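Flagellar hook-associated protein 3 (Bacillus cereus, PDB 5ZIY) probably forms part of the junction that joins the hook to the filament of the bacterial flagellum. Local coordinates at residues 35-40 and 89-94; 120-125 and 131-136. All coordinates share one frame; numbering follows the deposited sequence.

Contact 1 (35-40 and 89-94); sequences LTQTEN and TKEQGR. With ZN (zinc ion), chain D.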
loop_
_atom_site.group_PDB
_atom_site.type_symbol
_atom_site.label_atom_id
_atom_site.label_comp_id
_atom_site.label_asym_id
_atom_site.label_seq_id
_atom_site.Cartn_x
_atom_site.Cartn_y
_atom_site.Cartn_z
ATOM N N LEU A 35 8.429 2.609 0.729
ATOM C CA LEU A 35 8.089 1.461 -0.051
ATOM C C LEU A 35 7.911 0.175 0.754
ATOM O O LEU A 35 6.996 -0.606 0.487
ATOM C CB LEU A 35 9.144 1.236 -1.127
ATOM C CG LEU A 35 9.215 2.327 -2.195
ATOM C CD1 LEU A 35 10.373 2.086 -3.140
ATOM C CD2 LEU A 35 7.886 2.431 -2.964
ATOM N N THR A 36 8.757 -0.042 1.742
ATOM C CA THR A 36 8.577 -1.216 2.595
ATOM C C THR A 36 7.266 -1.119 3.335
ATOM O O THR A 36 6.505 -2.074 3.365
ATOM C CB THR A 36 9.750 -1.355 3.551
ATOM O OG1 THR A 36 10.898 -1.532 2.747
ATOM C CG2 THR A 36 9.589 -2.545 4.522
ATOM N N GLN A 37 6.963 0.061 3.855
ATOM C CA GLN A 37 5.739 0.247 4.618
ATOM C C GLN A 37 4.542 0.023 3.719
ATOM O O GLN A 37 3.564 -0.593 4.131
ATOM C CB GLN A 37 5.690 1.636 5.257
ATOM C CG GLN A 37 6.624 1.795 6.455
ATOM C CD GLN A 37 6.272 3.011 7.348
ATOM O OE1 GLN A 37 5.091 3.345 7.558
ATOM N NE2 GLN A 37 7.300 3.660 7.878
ATOM N N THR A 38 4.624 0.535 2.495
ATOM C CA THR A 38 3.592 0.343 1.523
ATOM C C THR A 38 3.377 -1.136 1.221
ATOM O O THR A 38 2.246 -1.626 1.208
ATOM C CB THR A 38 3.909 1.106 0.222
ATOM O OG1 THR A 38 4.185 2.489 0.521
ATOM C CG2 THR A 38 2.754 0.999 -0.741
ATOM N N GLU A 39 4.458 -1.856 0.982
ATOM C CA GLU A 39 4.339 -3.235 0.595
ATOM C C GLU A 39 3.767 -4.093 1.746
ATOM O O GLU A 39 2.973 -5.005 1.514
ATOM C CB GLU A 39 5.706 -3.724 0.150
ATOM C CG GLU A 39 5.721 -5.077 -0.378
ATOM C CD GLU A 39 7.141 -5.536 -0.717
ATOM O OE1 GLU A 39 8.080 -4.975 -0.125
ATOM O OE2 GLU A 39 7.301 -6.431 -1.575
ATOM N N ASN A 40 4.181 -3.777 2.971
ATOM C CA ASN A 40 3.724 -4.473 4.164
ATOM C C ASN A 40 2.224 -4.229 4.394
ATOM O O ASN A 40 1.516 -5.142 4.781
ATOM C CB ASN A 40 4.535 -4.039 5.410
ATOM C CG ASN A 40 5.955 -4.624 5.452
ATOM O OD1 ASN A 40 6.338 -5.474 4.636
ATOM N ND2 ASN A 40 6.742 -4.186 6.444
ATOM N N THR A 89 -2.798 4.019 6.724
ATOM C CA THR A 89 -1.380 4.063 7.066
ATOM C C THR A 89 -0.699 5.387 6.665
ATOM O O THR A 89 -0.893 5.908 5.572
ATOM C CB THR A 89 -0.611 2.822 6.496
ATOM O OG1 THR A 89 -1.207 1.638 7.024
ATOM C CG2 THR A 89 0.878 2.841 6.879
ATOM N N LYS A 90 0.033 5.952 7.624
ATOM C CA LYS A 90 0.676 7.263 7.495
ATOM C C LYS A 90 2.169 7.174 7.799
ATOM O O LYS A 90 2.555 6.555 8.748
ATOM C CB LYS A 90 0.015 8.214 8.463
ATOM C CG LYS A 90 0.596 9.611 8.561
ATOM C CD LYS A 90 -0.273 10.440 9.555
ATOM C CE LYS A 90 0.189 11.884 9.698
ATOM N NZ LYS A 90 -0.260 12.450 11.004
ATOM N N GLU A 91 2.993 7.798 6.966
ATOM C CA GLU A 91 4.417 7.784 7.130
ATOM C C GLU A 91 4.964 9.083 6.592
ATOM O O GLU A 91 4.496 9.538 5.547
ATOM C CB GLU A 91 4.989 6.598 6.333
ATOM C CG GLU A 91 6.514 6.493 6.299
ATOM C CD GLU A 91 7.171 6.487 7.658
ATOM O OE1 GLU A 91 6.544 6.085 8.676
ATOM O OE2 GLU A 91 8.356 6.890 7.699
ATOM N N GLN A 92 5.950 9.674 7.297
ATOM C CA GLN A 92 6.552 10.966 6.927
ATOM C C GLN A 92 5.478 11.970 6.621
ATOM O O GLN A 92 5.505 12.587 5.558
ATOM C CB GLN A 92 7.449 10.858 5.689
ATOM C CG GLN A 92 8.619 9.886 5.784
ATOM C CD GLN A 92 9.449 10.124 7.017
ATOM O OE1 GLN A 92 9.716 11.279 7.379
ATOM N NE2 GLN A 92 9.903 9.043 7.651
ATOM N N GLY A 93 4.530 12.145 7.533
ATOM C CA GLY A 93 3.591 13.232 7.429
ATOM C C GLY A 93 2.471 13.105 6.402
ATOM O O GLY A 93 1.611 13.945 6.359
ATOM N N ARG A 94 2.457 12.032 5.628
ATOM C CA ARG A 94 1.431 11.827 4.636
ATOM C C ARG A 94 0.895 10.400 4.615
ATOM O O ARG A 94 1.593 9.448 4.985
ATOM C CB ARG A 94 1.981 12.162 3.256
ATOM C CG ARG A 94 2.288 13.659 3.027
ATOM C CD ARG A 94 1.017 14.435 3.012
ATOM N NE ARG A 94 1.196 15.866 2.765
ATOM C CZ ARG A 94 1.290 16.819 3.705
ATOM N NH1 ARG A 94 1.282 16.496 4.989
ATOM N NH2 ARG A 94 1.402 18.094 3.367
HETATM ZN ZN ZN D . 8.482 7.032 10.164
HETATM O O HOH W 1 8.753 4.524 10.157
#
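The amide end of Gln37 lies across the side chain of Glu91, the two chains meeting at about a right angle with amide and carboxylate planes 65° apart. Gln37 sets CG anti to its carbonyl carbon (chi1 -74°) and then runs out extended, a long polar arm reaching from the helix to the hairpin. Its NE2 lies 2.7 Å from Glu91 OE1, a weak hydrogen bond whose detail is doubtful because NE2 sits too close to the carboxylate in the model. Gln37 OE1 passes loosely by the methyl CG2 of Thr89, 4.3 Å away, while the Thr89 hydroxyl is bonded to Leu86 O.

Glu91 bends at chi2 (54°), which turns its carboxylate toward a zinc ion. Both oxygens reach the metal, OE2 at 2.5 Å and OE1 at 2.6 Å. Water 1, also 2.5 Å from the zinc ion, donates to Glu91 OE1. On the other oxygen, Gln92 NE2 donates to Glu91 OE2 at 2.7 Å from its anti side, out of the carboxylate plane, and Asn33 of the helix bridges the pair, donating to OE2 and accepting weakly from Gln37 NE2. Glutamate suits this place because one carboxylate can take a metal and several N-H donors together; the neighbouring zinc charge would probably stabilise its ionised form.

Behind the carboxylate, Glu91 N donates to Arg94 O, and Arg94 N returns a bond to Glu91 O. Gln92 and Gly93 at the corner both have positive phi, easy for glycine; Gln92 brings its amide to Glu91. The result is a two-residue beta hairpin closed by a type I' turn from Glu91 to Arg94, laid against the long helix 8-60 within the flagellin-type N-terminal helical region.

Contact 2 (120-125 and 131-136); sequences VNWKLN and KAFRNG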
loop_
_atom_site.group_PDB
_atom_site.type_symbol
_atom_site.label_atom_id
_atom_site.label_comp_id
_atom_site.label_asym_id
_atom_site.label_seq_id
_atom_site.Cartn_x
_atom_site.Cartn_y
_atom_site.Cartn_z
ATOM N N VAL A 120 1.732 12.226 -4.495
ATOM C CA VAL A 120 2.963 12.909 -4.084
ATOM C C VAL A 120 4.174 12.110 -4.637
ATOM O O VAL A 120 4.377 10.953 -4.275
ATOM C CB VAL A 120 3.097 13.014 -2.549
ATOM C CG1 VAL A 120 4.491 13.538 -2.166
ATOM C CG2 VAL A 120 1.969 13.913 -1.970
ATOM N N ASN A 121 4.940 12.767 -5.510
ATOM C CA ASN A 121 6.156 12.261 -6.123
ATOM C C ASN A 121 7.377 12.626 -5.343
ATOM O O ASN A 121 7.489 13.731 -4.845
ATOM C CB ASN A 121 6.357 12.822 -7.528
ATOM C CG ASN A 121 5.521 12.088 -8.571
ATOM O OD1 ASN A 121 4.796 11.126 -8.254
ATOM N ND2 ASN A 121 5.645 12.509 -9.822
ATOM N N TRP A 122 8.296 11.671 -5.258
ATOM C CA TRP A 122 9.627 11.871 -4.672
ATOM C C TRP A 122 10.631 11.621 -5.827
ATOM O O TRP A 122 10.365 10.817 -6.792
ATOM C CB TRP A 122 9.895 10.827 -3.592
ATOM C CG TRP A 122 9.382 11.129 -2.298
ATOM C CD1 TRP A 122 8.446 12.064 -1.974
ATOM C CD2 TRP A 122 9.769 10.512 -1.074
ATOM N NE1 TRP A 122 8.223 12.055 -0.634
ATOM C CE2 TRP A 122 9.038 11.134 -0.047
ATOM C CE3 TRP A 122 10.694 9.530 -0.743
ATOM C CZ2 TRP A 122 9.155 10.769 1.275
ATOM C CZ3 TRP A 122 10.823 9.171 0.562
ATOM C CH2 TRP A 122 10.050 9.790 1.567
ATOM N N LYS A 123 11.746 12.318 -5.739
ATOM C CA LYS A 123 12.691 12.314 -6.813
ATOM C C LYS A 123 14.085 12.120 -6.260
ATOM O O LYS A 123 14.539 12.874 -5.445
ATOM C CB LYS A 123 12.560 13.622 -7.546
ATOM C CG LYS A 123 13.541 13.826 -8.604
ATOM C CD LYS A 123 13.231 15.102 -9.332
ATOM C CE LYS A 123 14.447 15.607 -10.041
ATOM N NZ LYS A 123 14.079 16.322 -11.277
ATOM N N LEU A 124 14.738 11.055 -6.663
ATOM C CA LEU A 124 16.098 10.791 -6.227
ATOM C C LEU A 124 17.063 11.874 -6.708
ATOM O O LEU A 124 16.761 12.591 -7.660
ATOM C CB LEU A 124 16.560 9.433 -6.783
ATOM C CG LEU A 124 16.312 8.183 -5.959
ATOM C CD1 LEU A 124 15.025 8.280 -5.191
ATOM C CD2 LEU A 124 16.431 6.894 -6.855
ATOM N N ASN A 125 18.230 11.948 -6.055
ATOM C CA ASN A 125 19.283 12.921 -6.403
ATOM C C ASN A 125 19.716 12.840 -7.858
ATOM O O ASN A 125 20.097 13.842 -8.422
ATOM C CB ASN A 125 20.539 12.718 -5.547
ATOM C CG ASN A 125 21.470 13.946 -5.559
ATOM O OD1 ASN A 125 22.689 13.846 -5.781
ATOM N ND2 ASN A 125 20.901 15.088 -5.286
ATOM N N LYS A 131 6.079 7.590 -7.347
ATOM C CA LYS A 131 4.957 8.007 -6.515
ATOM C C LYS A 131 5.125 7.444 -5.156
ATOM O O LYS A 131 5.085 6.237 -5.000
ATOM C CB LYS A 131 3.649 7.503 -7.098
ATOM C CG LYS A 131 3.396 8.015 -8.519
ATOM C CD LYS A 131 2.479 7.073 -9.250
ATOM C CE LYS A 131 2.106 7.577 -10.668
ATOM N NZ LYS A 131 1.294 8.823 -10.497
ATOM N N ALA A 132 5.344 8.309 -4.169
ATOM C CA ALA A 132 5.569 7.903 -2.807
ATOM C C ALA A 132 4.245 7.815 -2.032
ATOM O O ALA A 132 4.086 6.910 -1.196
ATOM C CB ALA A 132 6.486 8.883 -2.116
ATOM N N PHE A 133 3.344 8.803 -2.235
ATOM C CA PHE A 133 2.038 8.832 -1.538
ATOM C C PHE A 133 0.957 9.006 -2.580
ATOM O O PHE A 133 1.054 9.888 -3.432
ATOM C CB PHE A 133 1.988 9.930 -0.480
ATOM C CG PHE A 133 3.106 9.843 0.498
ATOM C CD1 PHE A 133 2.962 9.103 1.650
ATOM C CD2 PHE A 133 4.302 10.487 0.263
ATOM C CE1 PHE A 133 3.978 8.993 2.552
ATOM C CE2 PHE A 133 5.366 10.380 1.198
ATOM C CZ PHE A 133 5.199 9.617 2.332
ATOM N N ARG A 134 -0.016 8.103 -2.590
ATOM C CA ARG A 134 -0.919 8.016 -3.754
ATOM C C ARG A 134 -2.332 8.128 -3.324
ATOM O O ARG A 134 -2.653 7.807 -2.201
ATOM C CB ARG A 134 -0.712 6.678 -4.490
ATOM C CG ARG A 134 0.606 6.606 -5.176
ATOM C CD ARG A 134 0.864 5.226 -5.848
ATOM N NE ARG A 134 0.131 5.076 -7.095
ATOM C CZ ARG A 134 0.344 4.104 -7.983
ATOM N NH1 ARG A 134 1.244 3.171 -7.741
ATOM N NH2 ARG A 134 -0.362 4.055 -9.108
ATOM N N ASN A 135 -3.162 8.651 -4.208
ATOM C CA ASN A 135 -4.611 8.654 -4.057
ATOM C C ASN A 135 -5.078 7.211 -4.224
ATOM O O ASN A 135 -5.024 6.697 -5.300
ATOM C CB ASN A 135 -5.218 9.564 -5.137
ATOM C CG ASN A 135 -6.744 9.546 -5.171
ATOM O OD1 ASN A 135 -7.385 8.545 -4.836
ATOM N ND2 ASN A 135 -7.338 10.676 -5.631
ATOM N N GLY A 136 -5.523 6.569 -3.138
ATOM C CA GLY A 136 -5.848 5.124 -3.143
ATOM C C GLY A 136 -7.330 4.808 -3.309
ATOM O O GLY A 136 -7.749 3.684 -3.076
#
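Trp122 and Phe133 each turn CG anti to the carbonyl carbon (chi1 -84° and -54°), bringing the two rings into an offset edge-to-face pair. Their planes lie 68° apart, and the centroids of the Trp122 five-membered ring and the Phe133 ring are 5.7 Å apart. The Phe133 edge faces the indole, CE2 lying 3.8 Å from Trp122 NE1. Ala132 fills the place over one indole face: its CB is 3.6 Å from the centroid of the five-membered ring, a CH-pi contact that suits a small methyl. Val120 lies alongside Phe133, with CB to CB 3.9 Å.

Two residues, Ala132 and Phe133, stand against the single Val120 in a classic beta bulge. Val120 O accepts from Ala132 N at 2.8 Å and from Phe133 N at 3.1 Å, while Val120 N donates to Phe133 O at 2.7 Å. Asn121 OD1 rests 3.4 Å from Lys131 CG, and the lysine amine forms a salt bridge with Asp119. This is the beta hairpin of strands 120-123 and 129-133, with Trp122 resting on Ser31 and Val34 of helix 8-60; its apolar, aromatic side thus faces the helix, while Asn121 and Lys131 make the other side polar.

From the N terminus, the chain runs along helix 8-60, which supplies 35-40, and returns through helix 67-87 to 89-94, where contact 1 closes a loop of 48 intervening residues, mostly helical. After the strand pair 90-91 and 94-95, the chain wanders to strand 120-123 and turns back into strand 129-133, so contact 2 closes a short loop of five residues. The two follow in series, neither enclosing nor crossing the other. They nevertheless touch: Phe133 CE1 packs 3.1 Å from Glu91 O, setting one hairpin against the other. Contact 1 ties the first hairpin to helix 8-60; contact 2 holds the second together, and Trp122 sets it on the same helix.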